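Local coordinates for protein betainyl-CoA thiolase (Pseudomonas putida, PDB 2HLJ) that probably hydrolyses the thioester of betainyl-CoA or related acyl-CoA substrates, or transfers their acyl group, as a hot-dog fold enzyme, at residues E61-Y66 / R151-P156; Y66-K71 / E103-S108; E75-T80 / H97-D102; Q79-G84 / E138-A143. All blocks are in the same frame, centred on the assembly; numbering follows the deposited sequence.

Contact 1 of 4, residues E61-Y66 / R151-P156; sequences EAHINY and RTIKLP
The imidazole of H63 meets the backbone and first side-chain carbons of R151 by van der Waals contact alone, with no hydrogen bond between the two segments. CE1 of H63 lies 3.3 Å from CB of R151, while R151 O stands over one ring face, 3.5 Å from NE2 of H63. I153 adds an apolar touch at the ring's edge, its CG1 4.1 Å from H63 NE2. Arginine suits this partly exposed place: its CB and CG pack here, CG being 3.9 Å from N65 OD1, and its charged end leads away from the strand.

The polar bond lies within the strand. H63 ND1 donates in its ring plane to N65 OD1 at 3.3 Å, meeting the amide oxygen from above the carbonyl plane. CB of H63 points toward 151-156, and CG, anti to the backbone N (chi1 -156°), lays the ring against R151 CB with R151 O over its face. Losing the ring to an alanine here would probably leave N65 OD1 without this donor and open a gap beside R151 CB.

Strand 57-66 bonds along one edge to strand 104-114, with I64 turned onto helix 25-43. Along its other edge it pairs antiparallel with a strand of the second subunit, where H63 meets H63 of that chain.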
loop_
_atom_site.group_PDB
_atom_site.type_symbol
_atom_site.label_atom_id
_atom_site.label_comp_id
_atom_site.label_asym_id
_atom_site.label_seq_id
_atom_site.Cartn_x
_atom_site.Cartn_y
_atom_site.Cartn_z
ATOM N N GLU A 61 3.782 -5.871 -6.484
ATOM C CA GLU A 61 4.648 -4.932 -5.788
ATOM C C GLU A 61 4.104 -3.531 -5.992
ATOM O O GLU A 61 3.626 -3.201 -7.070
ATOM C CB GLU A 61 6.047 -5.027 -6.401
ATOM C CG GLU A 61 7.166 -4.448 -5.592
ATOM C CD GLU A 61 8.533 -4.713 -6.213
ATOM O OE1 GLU A 61 8.648 -5.425 -7.250
ATOM O OE2 GLU A 61 9.509 -4.223 -5.637
ATOM N N ALA A 62 4.206 -2.694 -4.967
ATOM C CA ALA A 62 3.792 -1.317 -5.053
ATOM C C ALA A 62 4.601 -0.466 -4.098
ATOM O O ALA A 62 4.995 -0.922 -3.007
ATOM C CB ALA A 62 2.289 -1.180 -4.727
ATOM N N HIS A 63 4.879 0.764 -4.530
ATOM C CA HIS A 63 5.421 1.794 -3.651
ATOM C C HIS A 63 4.330 2.837 -3.517
ATOM O O HIS A 63 3.562 3.030 -4.444
ATOM C CB HIS A 63 6.684 2.445 -4.236
ATOM C CG HIS A 63 7.575 3.056 -3.194
ATOM N ND1 HIS A 63 7.603 4.406 -2.960
ATOM C CD2 HIS A 63 8.415 2.504 -2.287
ATOM C CE1 HIS A 63 8.422 4.659 -1.961
ATOM N NE2 HIS A 63 8.927 3.523 -1.531
ATOM N N ILE A 64 4.238 3.492 -2.368
ATOM C CA ILE A 64 3.326 4.599 -2.247
ATOM C C ILE A 64 3.930 5.708 -1.431
ATOM O O ILE A 64 4.500 5.482 -0.362
ATOM C CB ILE A 64 1.925 4.152 -1.735
ATOM C CG1 ILE A 64 1.045 5.357 -1.505
ATOM C CG2 ILE A 64 2.005 3.361 -0.491
ATOM C CD1 ILE A 64 -0.393 4.935 -1.423
ATOM N N ASN A 65 3.852 6.910 -1.987
ATOM C CA ASN A 65 4.251 8.115 -1.276
ATOM C C ASN A 65 3.044 8.886 -0.862
ATOM O O ASN A 65 2.207 9.180 -1.705
ATOM C CB ASN A 65 5.090 8.970 -2.177
ATOM C CG ASN A 65 6.372 8.289 -2.522
ATOM O OD1 ASN A 65 6.408 7.424 -3.398
ATOM N ND2 ASN A 65 7.421 8.612 -1.787
ATOM N N TYR A 66 2.989 9.282 0.408
ATOM C CA TYR A 66 1.857 10.058 0.911
ATOM C C TYR A 66 2.345 11.473 1.183
ATOM O O TYR A 66 3.170 11.667 2.061
ATOM C CB TYR A 66 1.329 9.449 2.201
ATOM C CG TYR A 66 0.943 7.994 2.117
ATOM C CD1 TYR A 66 1.872 6.981 2.399
ATOM C CD2 TYR A 66 -0.381 7.619 1.884
ATOM C CE1 TYR A 66 1.504 5.655 2.374
ATOM C CE2 TYR A 66 -0.745 6.309 1.881
ATOM C CZ TYR A 66 0.187 5.329 2.104
ATOM O OH TYR A 66 -0.234 4.014 2.077
ATOM N N ARG A 151 11.386 4.905 -6.020
ATOM C CA ARG A 151 11.627 5.452 -4.686
ATOM C C ARG A 151 12.084 4.388 -3.678
ATOM O O ARG A 151 11.662 3.229 -3.739
ATOM C CB ARG A 151 10.358 6.168 -4.173
ATOM C CG ARG A 151 9.983 7.396 -4.983
ATOM C CD ARG A 151 11.117 8.364 -4.913
ATOM N NE ARG A 151 10.867 9.646 -5.542
ATOM C CZ ARG A 151 10.778 10.810 -4.901
ATOM N NH1 ARG A 151 10.869 10.880 -3.573
ATOM N NH2 ARG A 151 10.573 11.913 -5.610
ATOM N N THR A 152 12.948 4.808 -2.751
ATOM C CA THR A 152 13.414 3.956 -1.660
ATOM C C THR A 152 13.379 4.742 -0.352
ATOM O O THR A 152 13.458 5.967 -0.333
ATOM C CB THR A 152 14.863 3.403 -1.885
ATOM O OG1 THR A 152 15.783 4.487 -2.057
ATOM C CG2 THR A 152 14.938 2.481 -3.101
ATOM N N ILE A 153 13.225 4.013 0.746
ATOM C CA ILE A 153 12.957 4.584 2.047
ATOM C C ILE A 153 14.258 4.716 2.788
ATOM O O ILE A 153 15.088 3.813 2.744
ATOM C CB ILE A 153 12.013 3.661 2.854
ATOM C CG1 ILE A 153 10.607 3.675 2.242
ATOM C CG2 ILE A 153 11.949 4.094 4.282
ATOM C CD1 ILE A 153 9.748 2.436 2.580
ATOM N N LYS A 154 14.417 5.826 3.497
ATOM C CA LYS A 154 15.569 6.037 4.378
ATOM C C LYS A 154 15.249 7.111 5.393
ATOM O O LYS A 154 14.567 8.081 5.059
ATOM C CB LYS A 154 16.774 6.492 3.560
ATOM C CG LYS A 154 16.575 7.843 2.888
ATOM N N LEU A 155 15.749 6.964 6.617
ATOM C CA LEU A 155 15.652 8.051 7.611
ATOM C C LEU A 155 16.578 9.201 7.176
ATOM O O LEU A 155 17.638 8.949 6.607
ATOM C CB LEU A 155 16.037 7.582 9.025
ATOM C CG LEU A 155 15.170 6.545 9.745
ATOM C CD1 LEU A 155 15.873 6.001 10.951
ATOM C CD2 LEU A 155 13.837 7.140 10.156
ATOM N N PRO A 156 16.175 10.461 7.424
ATOM C CA PRO A 156 17.076 11.576 7.112
ATOM C C PRO A 156 18.338 11.457 7.944
ATOM O O PRO A 156 18.269 11.001 9.080
ATOM C CB PRO A 156 16.265 12.820 7.513
ATOM C CG PRO A 156 15.243 12.339 8.446
ATOM C CD PRO A 156 14.910 10.934 8.009
#

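Contact 2 of 4, residues Y66-K71 / E103-S108; sequences YLHEVK and EVLAAS
Backbone bonds fasten L67 and H68 to one acceptor, L105 O, which takes L67 N at 3.0 Å and H68 N at the same length. Both donors come from the same face of the L105 carbonyl plane, so one oxygen holds the chain as it leaves the strand. Just before this fork Y66 and A106 form an antiparallel non-hydrogen-bonded pair, CA to CA 4.5 Å. Alanine suits its place because its CB shares a sheet face with the large Y66 side chain and touches Y28 of helix 25-43.

The side-chain hydrogen bond across the contact joins H68 NE2 to E103 OE2, 2.7 Å long and nearly straight at 164°. The oxygen lies in the imidazole plane but is met from above its own carboxylate plane, the two planes standing 73° apart. E103 extends beyond CG, which lets an exposed residue reach the ring edge; a carboxylate there would probably favour a protonated imidazole. V104 O also lies at that edge, 3.4 Å from H68 CD2, and is buried without a hydrogen-bond partner. A leucine in place of H68 would probably leave the E103 carboxylate without its mate across the contact.

Apolar groups fill in around these bonds. L67 CD2 rests 3.9 Å from V104 CG2, and V70 CG2 lies equally far from L105 CD1, their side chains crossing at about a right angle; L105 and V70 also both touch V76.

Here two neighbouring antiparallel strands of the hot-dog sheet, 57-66 and 104-114, meet at their ends: one runs out into a loop, the other begins where the chain turns a corner.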
loop_
_atom_site.group_PDB
_atom_site.type_symbol
_atom_site.label_atom_id
_atom_site.label_comp_id
_atom_site.label_asym_id
_atom_site.label_seq_id
_atom_site.Cartn_x
_atom_site.Cartn_y
_atom_site.Cartn_z
ATOM N N TYR A 66 2.989 9.282 0.408
ATOM C CA TYR A 66 1.857 10.058 0.911
ATOM C C TYR A 66 2.345 11.473 1.183
ATOM O O TYR A 66 3.170 11.667 2.061
ATOM C CB TYR A 66 1.329 9.449 2.201
ATOM C CG TYR A 66 0.943 7.994 2.117
ATOM C CD1 TYR A 66 1.872 6.981 2.399
ATOM C CD2 TYR A 66 -0.381 7.619 1.884
ATOM C CE1 TYR A 66 1.504 5.655 2.374
ATOM C CE2 TYR A 66 -0.745 6.309 1.881
ATOM C CZ TYR A 66 0.187 5.329 2.104
ATOM O OH TYR A 66 -0.234 4.014 2.077
ATOM N N LEU A 67 1.889 12.431 0.371
ATOM C CA LEU A 67 2.346 13.818 0.454
ATOM C C LEU A 67 1.440 14.661 1.342
ATOM O O LEU A 67 1.912 15.592 1.973
ATOM C CB LEU A 67 2.460 14.433 -0.946
ATOM C CG LEU A 67 3.477 13.812 -1.916
ATOM C CD1 LEU A 67 4.849 13.572 -1.252
ATOM C CD2 LEU A 67 3.002 12.525 -2.525
ATOM N N HIS A 68 0.153 14.315 1.417
ATOM C CA HIS A 68 -0.822 15.107 2.145
ATOM C C HIS A 68 -1.926 14.259 2.741
ATOM O O HIS A 68 -2.373 13.242 2.173
ATOM C CB HIS A 68 -1.458 16.129 1.221
ATOM C CG HIS A 68 -0.480 17.113 0.680
ATOM N ND1 HIS A 68 -0.053 18.201 1.407
ATOM C CD2 HIS A 68 0.201 17.145 -0.488
ATOM C CE1 HIS A 68 0.830 18.880 0.695
ATOM N NE2 HIS A 68 1.008 18.256 -0.455
ATOM N N GLU A 69 -2.328 14.681 3.922
ATOM C CA GLU A 69 -3.518 14.146 4.587
ATOM C C GLU A 69 -4.737 14.464 3.758
ATOM O O GLU A 69 -4.789 15.477 3.048
ATOM C CB GLU A 69 -3.658 14.721 6.003
ATOM C CG GLU A 69 -4.175 16.172 6.054
ATOM C CD GLU A 69 -3.182 17.205 5.461
ATOM O OE1 GLU A 69 -1.954 16.919 5.407
ATOM O OE2 GLU A 69 -3.631 18.305 5.056
ATOM N N VAL A 70 -5.733 13.594 3.850
ATOM C CA VAL A 70 -6.978 13.796 3.152
ATOM C C VAL A 70 -8.076 13.651 4.174
ATOM O O VAL A 70 -8.129 12.673 4.914
ATOM C CB VAL A 70 -7.129 12.791 1.991
ATOM C CG1 VAL A 70 -8.419 13.012 1.274
ATOM C CG2 VAL A 70 -5.941 12.931 1.023
ATOM N N LYS A 71 -8.932 14.653 4.239
ATOM C CA LYS A 71 -9.901 14.742 5.294
ATOM C C LYS A 71 -11.249 14.123 4.877
ATOM O O LYS A 71 -11.590 14.021 3.689
ATOM C CB LYS A 71 -10.084 16.212 5.738
ATOM C CG LYS A 71 -8.849 16.900 6.329
ATOM C CD LYS A 71 -9.172 18.350 6.634
ATOM C CE LYS A 71 -7.986 19.129 7.203
ATOM N NZ LYS A 71 -7.445 18.559 8.477
ATOM N N GLU A 103 -1.035 20.047 -6.447
ATOM C CA GLU A 103 0.028 19.034 -6.343
ATOM C C GLU A 103 -0.600 17.709 -5.908
ATOM O O GLU A 103 -1.734 17.678 -5.397
ATOM C CB GLU A 103 1.139 19.461 -5.389
ATOM C CG GLU A 103 0.753 19.704 -3.932
ATOM C CD GLU A 103 1.927 20.251 -3.075
ATOM O OE1 GLU A 103 2.197 21.485 -3.169
ATOM O OE2 GLU A 103 2.547 19.455 -2.290
ATOM N N VAL A 104 0.090 16.600 -6.129
ATOM C CA VAL A 104 -0.526 15.339 -5.777
ATOM C C VAL A 104 -0.636 15.182 -4.256
ATOM O O VAL A 104 0.223 15.618 -3.499
ATOM C CB VAL A 104 0.152 14.108 -6.411
ATOM C CG1 VAL A 104 0.115 14.224 -7.935
ATOM C CG2 VAL A 104 1.573 13.921 -5.882
ATOM N N LEU A 105 -1.722 14.541 -3.843
ATOM C CA LEU A 105 -1.950 14.157 -2.471
ATOM C C LEU A 105 -1.190 12.903 -2.098
ATOM O O LEU A 105 -0.812 12.713 -0.927
ATOM C CB LEU A 105 -3.448 13.902 -2.264
ATOM C CG LEU A 105 -4.387 15.052 -2.658
ATOM C CD1 LEU A 105 -5.825 14.667 -2.449
ATOM C CD2 LEU A 105 -4.033 16.266 -1.826
ATOM N N ALA A 106 -1.101 11.997 -3.069
ATOM C CA ALA A 106 -0.376 10.736 -2.954
ATOM C C ALA A 106 -0.139 10.206 -4.355
ATOM O O ALA A 106 -0.821 10.610 -5.293
ATOM C CB ALA A 106 -1.195 9.724 -2.180
ATOM N N ALA A 107 0.828 9.311 -4.481
ATOM C CA ALA A 107 1.179 8.663 -5.764
ATOM C C ALA A 107 1.656 7.231 -5.490
ATOM O O ALA A 107 2.223 6.949 -4.410
ATOM C CB ALA A 107 2.252 9.486 -6.478
ATOM N N SER A 108 1.442 6.318 -6.438
ATOM C CA SER A 108 1.872 4.942 -6.272
ATOM C C SER A 108 2.311 4.363 -7.577
ATOM O O SER A 108 1.565 4.434 -8.555
ATOM C CB SER A 108 0.701 4.080 -5.755
ATOM O OG SER A 108 1.156 2.769 -5.507
#

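Contact 3 of 4, residues E75-T80 / H97-D102; sequences EVWVQT and HRAGFD
W77 and H97 satisfy each other's backbone: W77 N donates to H97 O at 3.0 Å, and H97 N returns a bond to W77 O at 2.9 Å, making an antiparallel hydrogen-bonded pair. H97 O also receives a CA-H...O contact from V76. Farther along, where the strands part toward the type II turn from R98 to F101, a water takes over, donating to E75 O and accepting from A99 N (2.8 Å). G100 suits that turn, since its positive phi favours glycine.

The indole N-H is satisfied within its own strand. W77 NE1 gives a bond of 3.0 Å and 172° to Q79 OE1, with the oxygen in the indole plane. This bond holds the glutamine amide flat over the H97 imidazole, their planes 13° apart and Q79 CD 3.4 Å from H97 NE2. The polar end of that imidazole has its own mate, NE2 bonding to S95 OG.

H97 CB makes a CH-pi contact over the five-membered ring of W77, 3.6 Å from its centroid, while the two aromatic rings are slid apart and barely overlap. The indole face thus takes a CH-pi contact and the imidazole face a stacked amide, so a partly exposed sheet surface can be covered while the indole N-H and imidazole NE2 remain bonded.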
loop_
_atom_site.group_PDB
_atom_site.type_symbol
_atom_site.label_atom_id
_atom_site.label_comp_id
_atom_site.label_asym_id
_atom_site.label_seq_id
_atom_site.Cartn_x
_atom_site.Cartn_y
_atom_site.Cartn_z
ATOM N N GLU A 75 -13.641 15.242 -1.953
ATOM C CA GLU A 75 -13.867 14.633 -3.266
ATOM C C GLU A 75 -12.519 14.477 -3.932
ATOM O O GLU A 75 -11.829 15.451 -4.145
ATOM C CB GLU A 75 -14.773 15.508 -4.123
ATOM C CG GLU A 75 -16.193 15.615 -3.540
ATOM C CD GLU A 75 -16.961 16.868 -4.014
ATOM O OE1 GLU A 75 -16.579 18.004 -3.632
ATOM O OE2 GLU A 75 -17.967 16.699 -4.735
ATOM N N VAL A 76 -12.156 13.248 -4.257
ATOM C CA VAL A 76 -10.851 12.978 -4.812
ATOM C C VAL A 76 -11.007 12.195 -6.101
ATOM O O VAL A 76 -12.032 11.558 -6.327
ATOM C CB VAL A 76 -9.921 12.202 -3.810
ATOM C CG1 VAL A 76 -9.638 13.038 -2.543
ATOM C CG2 VAL A 76 -10.466 10.785 -3.462
ATOM N N TRP A 77 -9.974 12.242 -6.931
ATOM C CA TRP A 77 -9.912 11.441 -8.139
ATOM C C TRP A 77 -8.515 10.901 -8.359
ATOM O O TRP A 77 -7.522 11.453 -7.858
ATOM C CB TRP A 77 -10.372 12.238 -9.392
ATOM C CG TRP A 77 -9.490 13.318 -9.875
ATOM C CD1 TRP A 77 -8.413 13.189 -10.724
ATOM C CD2 TRP A 77 -9.615 14.714 -9.603
ATOM N NE1 TRP A 77 -7.867 14.423 -10.970
ATOM C CE2 TRP A 77 -8.575 15.371 -10.282
ATOM C CE3 TRP A 77 -10.497 15.480 -8.824
ATOM C CZ2 TRP A 77 -8.384 16.754 -10.206
ATOM C CZ3 TRP A 77 -10.311 16.848 -8.769
ATOM C CH2 TRP A 77 -9.251 17.463 -9.437
ATOM N N VAL A 78 -8.453 9.828 -9.152
ATOM C CA VAL A 78 -7.187 9.203 -9.509
ATOM C C VAL A 78 -6.824 9.486 -10.935
ATOM O O VAL A 78 -7.658 9.337 -11.820
ATOM C CB VAL A 78 -7.263 7.658 -9.318
ATOM C CG1 VAL A 78 -5.909 7.027 -9.503
ATOM C CG2 VAL A 78 -7.830 7.330 -7.966
ATOM N N GLN A 79 -5.558 9.867 -11.164
ATOM C CA GLN A 79 -4.988 9.908 -12.504
ATOM C C GLN A 79 -4.063 8.712 -12.683
ATOM O O GLN A 79 -3.394 8.293 -11.760
ATOM C CB GLN A 79 -4.230 11.237 -12.742
ATOM C CG GLN A 79 -5.242 12.366 -12.946
ATOM C CD GLN A 79 -4.672 13.750 -13.009
ATOM O OE1 GLN A 79 -5.392 14.686 -12.727
ATOM N NE2 GLN A 79 -3.390 13.900 -13.357
ATOM N N THR A 80 -4.053 8.143 -13.871
ATOM C CA THR A 80 -3.361 6.876 -14.080
ATOM C C THR A 80 -2.545 6.970 -15.365
ATOM O O THR A 80 -3.050 7.428 -16.389
ATOM C CB THR A 80 -4.318 5.709 -14.155
ATOM O OG1 THR A 80 -5.161 5.648 -12.974
ATOM C CG2 THR A 80 -3.550 4.413 -14.327
ATOM N N HIS A 97 -5.731 13.193 -6.391
ATOM C CA HIS A 97 -5.932 14.631 -6.603
ATOM C C HIS A 97 -7.244 15.104 -5.991
ATOM O O HIS A 97 -8.183 14.302 -5.788
ATOM C CB HIS A 97 -5.987 14.942 -8.118
ATOM C CG HIS A 97 -4.792 14.449 -8.882
ATOM N ND1 HIS A 97 -3.791 15.284 -9.324
ATOM C CD2 HIS A 97 -4.450 13.204 -9.281
ATOM C CE1 HIS A 97 -2.860 14.566 -9.929
ATOM N NE2 HIS A 97 -3.232 13.295 -9.909
ATOM N N ARG A 98 -7.305 16.418 -5.747
ATOM C CA ARG A 98 -8.541 17.115 -5.373
ATOM C C ARG A 98 -8.583 18.484 -6.030
ATOM O O ARG A 98 -7.545 19.021 -6.410
ATOM C CB ARG A 98 -8.666 17.279 -3.865
ATOM C CG ARG A 98 -7.665 18.220 -3.221
ATOM C CD ARG A 98 -7.917 18.261 -1.713
ATOM N NE ARG A 98 -7.026 19.162 -0.977
ATOM C CZ ARG A 98 -7.139 20.484 -0.907
ATOM N NH1 ARG A 98 -8.095 21.140 -1.553
ATOM N NH2 ARG A 98 -6.268 21.172 -0.187
ATOM N N ALA A 99 -9.789 19.038 -6.169
ATOM C CA ALA A 99 -9.957 20.364 -6.799
ATOM C C ALA A 99 -9.330 21.457 -5.952
ATOM O O ALA A 99 -9.379 21.413 -4.710
ATOM C CB ALA A 99 -11.449 20.666 -7.021
ATOM N N GLY A 100 -8.719 22.422 -6.624
ATOM C CA GLY A 100 -8.226 23.625 -5.956
ATOM C C GLY A 100 -6.901 23.475 -5.249
ATOM O O GLY A 100 -6.501 24.364 -4.489
ATOM N N PHE A 101 -6.222 22.350 -5.487
ATOM C CA PHE A 101 -4.920 22.088 -4.883
ATOM C C PHE A 101 -4.100 21.410 -5.951
ATOM O O PHE A 101 -4.411 20.306 -6.341
ATOM C CB PHE A 101 -5.095 21.157 -3.676
ATOM C CG PHE A 101 -3.835 20.934 -2.896
ATOM C CD1 PHE A 101 -3.322 21.945 -2.085
ATOM C CD2 PHE A 101 -3.152 19.721 -2.979
ATOM C CE1 PHE A 101 -2.168 21.742 -1.360
ATOM C CE2 PHE A 101 -1.987 19.510 -2.257
ATOM C CZ PHE A 101 -1.493 20.520 -1.449
ATOM N N ASP A 102 -3.073 22.078 -6.454
ATOM C CA ASP A 102 -2.415 21.625 -7.665
ATOM C C ASP A 102 -1.074 20.961 -7.416
ATOM O O ASP A 102 -0.082 21.318 -8.056
ATOM C CB ASP A 102 -2.289 22.769 -8.701
ATOM C CG ASP A 102 -1.484 23.948 -8.200
ATOM O OD1 ASP A 102 -1.525 24.231 -6.972
ATOM O OD2 ASP A 102 -0.817 24.605 -9.041
HETATM O O HOH W 1 -12.129 17.640 -5.500
#

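Contact 4 of 4, residues Q79-G84 / E138-A143; sequences QTQILG and EQQEGA
Q140 reaches across to I82 with its amide, and both hydrogen bonds across the contact belong to that one side chain. CG lies anti to the carbonyl carbon (chi1 -61°) and the chain is extended beyond it; this shape carries the amide from the loop to the strand, CB and CG acting as a spacer. At the end, CD sits 3.6 Å from I82 N. OE1 accepts from I82 N at 2.7 Å, in the carbonyl plane and on a lone pair, while also lying 3.3 Å from CA of Q81. A water donates to this oxygen too, and gives its other hydrogen to T80 O.

The amide thus pairs with the backbone N-H and C=O of I82 as a further strand would, continuing the side of strand 75-85 on which T80 bonds to L5, next to strand 6-11 of the hot-dog sheet. I82 itself packs against helix 127-138, whose C-terminal end leads into this loop of two overlapping type I turns.

NE2 completes the pairing, donating to I82 O at 2.9 Å and 166°, with that oxygen close to the amide plane of Q140. Glutamine suits the place because it offers a donor and an acceptor side by side. Beside it, A143 CB rests 3.7 Å from Q81 OE1, a small methyl against an amide whose NE2 bonds to Q144 O.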
loop_
_atom_site.group_PDB
_atom_site.type_symbol
_atom_site.label_atom_id
_atom_site.label_comp_id
_atom_site.label_asym_id
_atom_site.label_seq_id
_atom_site.Cartn_x
_atom_site.Cartn_y
_atom_site.Cartn_z
ATOM N N GLN A 79 -5.558 9.867 -11.164
ATOM C CA GLN A 79 -4.988 9.908 -12.504
ATOM C C GLN A 79 -4.063 8.712 -12.683
ATOM O O GLN A 79 -3.394 8.293 -11.760
ATOM C CB GLN A 79 -4.230 11.237 -12.742
ATOM C CG GLN A 79 -5.242 12.366 -12.946
ATOM C CD GLN A 79 -4.672 13.750 -13.009
ATOM O OE1 GLN A 79 -5.392 14.686 -12.727
ATOM N NE2 GLN A 79 -3.390 13.900 -13.357
ATOM N N THR A 80 -4.053 8.143 -13.871
ATOM C CA THR A 80 -3.361 6.876 -14.080
ATOM C C THR A 80 -2.545 6.970 -15.365
ATOM O O THR A 80 -3.050 7.428 -16.389
ATOM C CB THR A 80 -4.318 5.709 -14.155
ATOM O OG1 THR A 80 -5.161 5.648 -12.974
ATOM C CG2 THR A 80 -3.550 4.413 -14.327
ATOM N N GLN A 81 -1.279 6.594 -15.280
ATOM C CA GLN A 81 -0.410 6.430 -16.464
ATOM C C GLN A 81 0.135 5.007 -16.550
ATOM O O GLN A 81 0.454 4.358 -15.525
ATOM C CB GLN A 81 0.764 7.367 -16.409
ATOM C CG GLN A 81 0.403 8.807 -16.282
ATOM C CD GLN A 81 1.609 9.725 -16.519
ATOM O OE1 GLN A 81 2.324 9.572 -17.495
ATOM N NE2 GLN A 81 1.804 10.694 -15.626
ATOM N N ILE A 82 0.250 4.532 -17.783
ATOM C CA ILE A 82 0.844 3.252 -18.073
ATOM C C ILE A 82 2.310 3.550 -18.371
ATOM O O ILE A 82 2.621 4.268 -19.307
ATOM C CB ILE A 82 0.106 2.546 -19.253
ATOM C CG1 ILE A 82 -1.322 2.192 -18.806
ATOM C CG2 ILE A 82 0.852 1.285 -19.704
ATOM C CD1 ILE A 82 -2.232 1.815 -19.931
ATOM N N LEU A 83 3.196 3.012 -17.542
ATOM C CA LEU A 83 4.617 3.260 -17.669
ATOM C C LEU A 83 5.271 2.262 -18.597
ATOM O O LEU A 83 6.327 2.537 -19.144
ATOM C CB LEU A 83 5.286 3.181 -16.309
ATOM C CG LEU A 83 4.656 4.066 -15.252
ATOM C CD1 LEU A 83 5.288 3.780 -13.901
ATOM C CD2 LEU A 83 4.769 5.518 -15.687
ATOM N N GLY A 84 4.639 1.110 -18.796
ATOM C CA GLY A 84 5.287 0.015 -19.542
ATOM C C GLY A 84 4.478 -1.254 -19.383
ATOM O O GLY A 84 3.644 -1.340 -18.496
ATOM N N GLU A 138 -0.189 6.216 -26.090
ATOM C CA GLU A 138 -0.042 7.277 -27.103
ATOM C C GLU A 138 -0.684 8.587 -26.652
ATOM O O GLU A 138 -0.192 9.681 -26.961
ATOM C CB GLU A 138 -0.671 6.847 -28.437
ATOM C CG GLU A 138 0.116 5.755 -29.203
ATOM C CD GLU A 138 -0.677 5.088 -30.361
ATOM O OE1 GLU A 138 -1.442 5.796 -31.076
ATOM O OE2 GLU A 138 -0.518 3.855 -30.563
ATOM N N GLN A 139 -1.791 8.472 -25.928
ATOM C CA GLN A 139 -2.484 9.627 -25.370
ATOM C C GLN A 139 -1.785 10.273 -24.153
ATOM O O GLN A 139 -2.307 11.265 -23.630
ATOM C CB GLN A 139 -3.915 9.232 -24.981
ATOM C CG GLN A 139 -4.801 8.846 -26.142
ATOM C CD GLN A 139 -6.185 8.416 -25.677
ATOM O OE1 GLN A 139 -6.331 7.790 -24.641
ATOM N NE2 GLN A 139 -7.199 8.742 -26.464
ATOM N N GLN A 140 -0.647 9.721 -23.700
ATOM C CA GLN A 140 0.180 10.291 -22.594
ATOM C C GLN A 140 1.256 11.325 -22.971
ATOM O O GLN A 140 2.037 11.742 -22.109
ATOM C CB GLN A 140 0.872 9.176 -21.793
ATOM C CG GLN A 140 -0.125 8.252 -21.143
ATOM C CD GLN A 140 0.462 7.069 -20.386
ATOM O OE1 GLN A 140 -0.288 6.357 -19.750
ATOM N NE2 GLN A 140 1.775 6.835 -20.472
ATOM N N GLU A 141 1.321 11.739 -24.224
ATOM C CA GLU A 141 2.328 12.738 -24.622
ATOM C C GLU A 141 2.224 14.049 -23.825
ATOM O O GLU A 141 3.237 14.684 -23.553
ATOM C CB GLU A 141 2.277 13.008 -26.133
ATOM C CG GLU A 141 2.631 11.780 -27.004
ATOM C CD GLU A 141 3.949 11.114 -26.609
ATOM O OE1 GLU A 141 4.993 11.816 -26.538
ATOM O OE2 GLU A 141 3.933 9.882 -26.375
ATOM N N GLY A 142 1.021 14.432 -23.405
ATOM C CA GLY A 142 0.834 15.673 -22.636
ATOM C C GLY A 142 0.916 15.552 -21.121
ATOM O O GLY A 142 0.935 16.565 -20.417
ATOM N N ALA A 143 0.951 14.323 -20.608
ATOM C CA ALA A 143 0.843 14.091 -19.167
ATOM C C ALA A 143 2.074 14.592 -18.406
ATOM O O ALA A 143 3.188 14.613 -18.933
ATOM C CB ALA A 143 0.618 12.597 -18.883
HETATM O O HOH W 2 -2.571 7.764 -19.244
#

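How the contacts relate
All four contacts reach one antiparallel sheet, in which strands 75-85, 89-98, 104-114 and 57-66 lie side by side. Contacts 1 and 2 share Y66 and are joined by H63 O to S108 OG (2.6 Å) and N65 N to A107 O (2.9 Å); both touch the second subunit. Contact 2 continues into contact 3, their centres about 9 Å apart, through V104 CG1 on H97 CE1 (3.6 Å) and the edge-to-face rings of H68 and F101. Contacts 3 and 4 share Q79 and T80 on strand 75-85, with centres about 16 Å apart. Contacts 1 and 4 are the most widely separated pair, about 22 Å between centres.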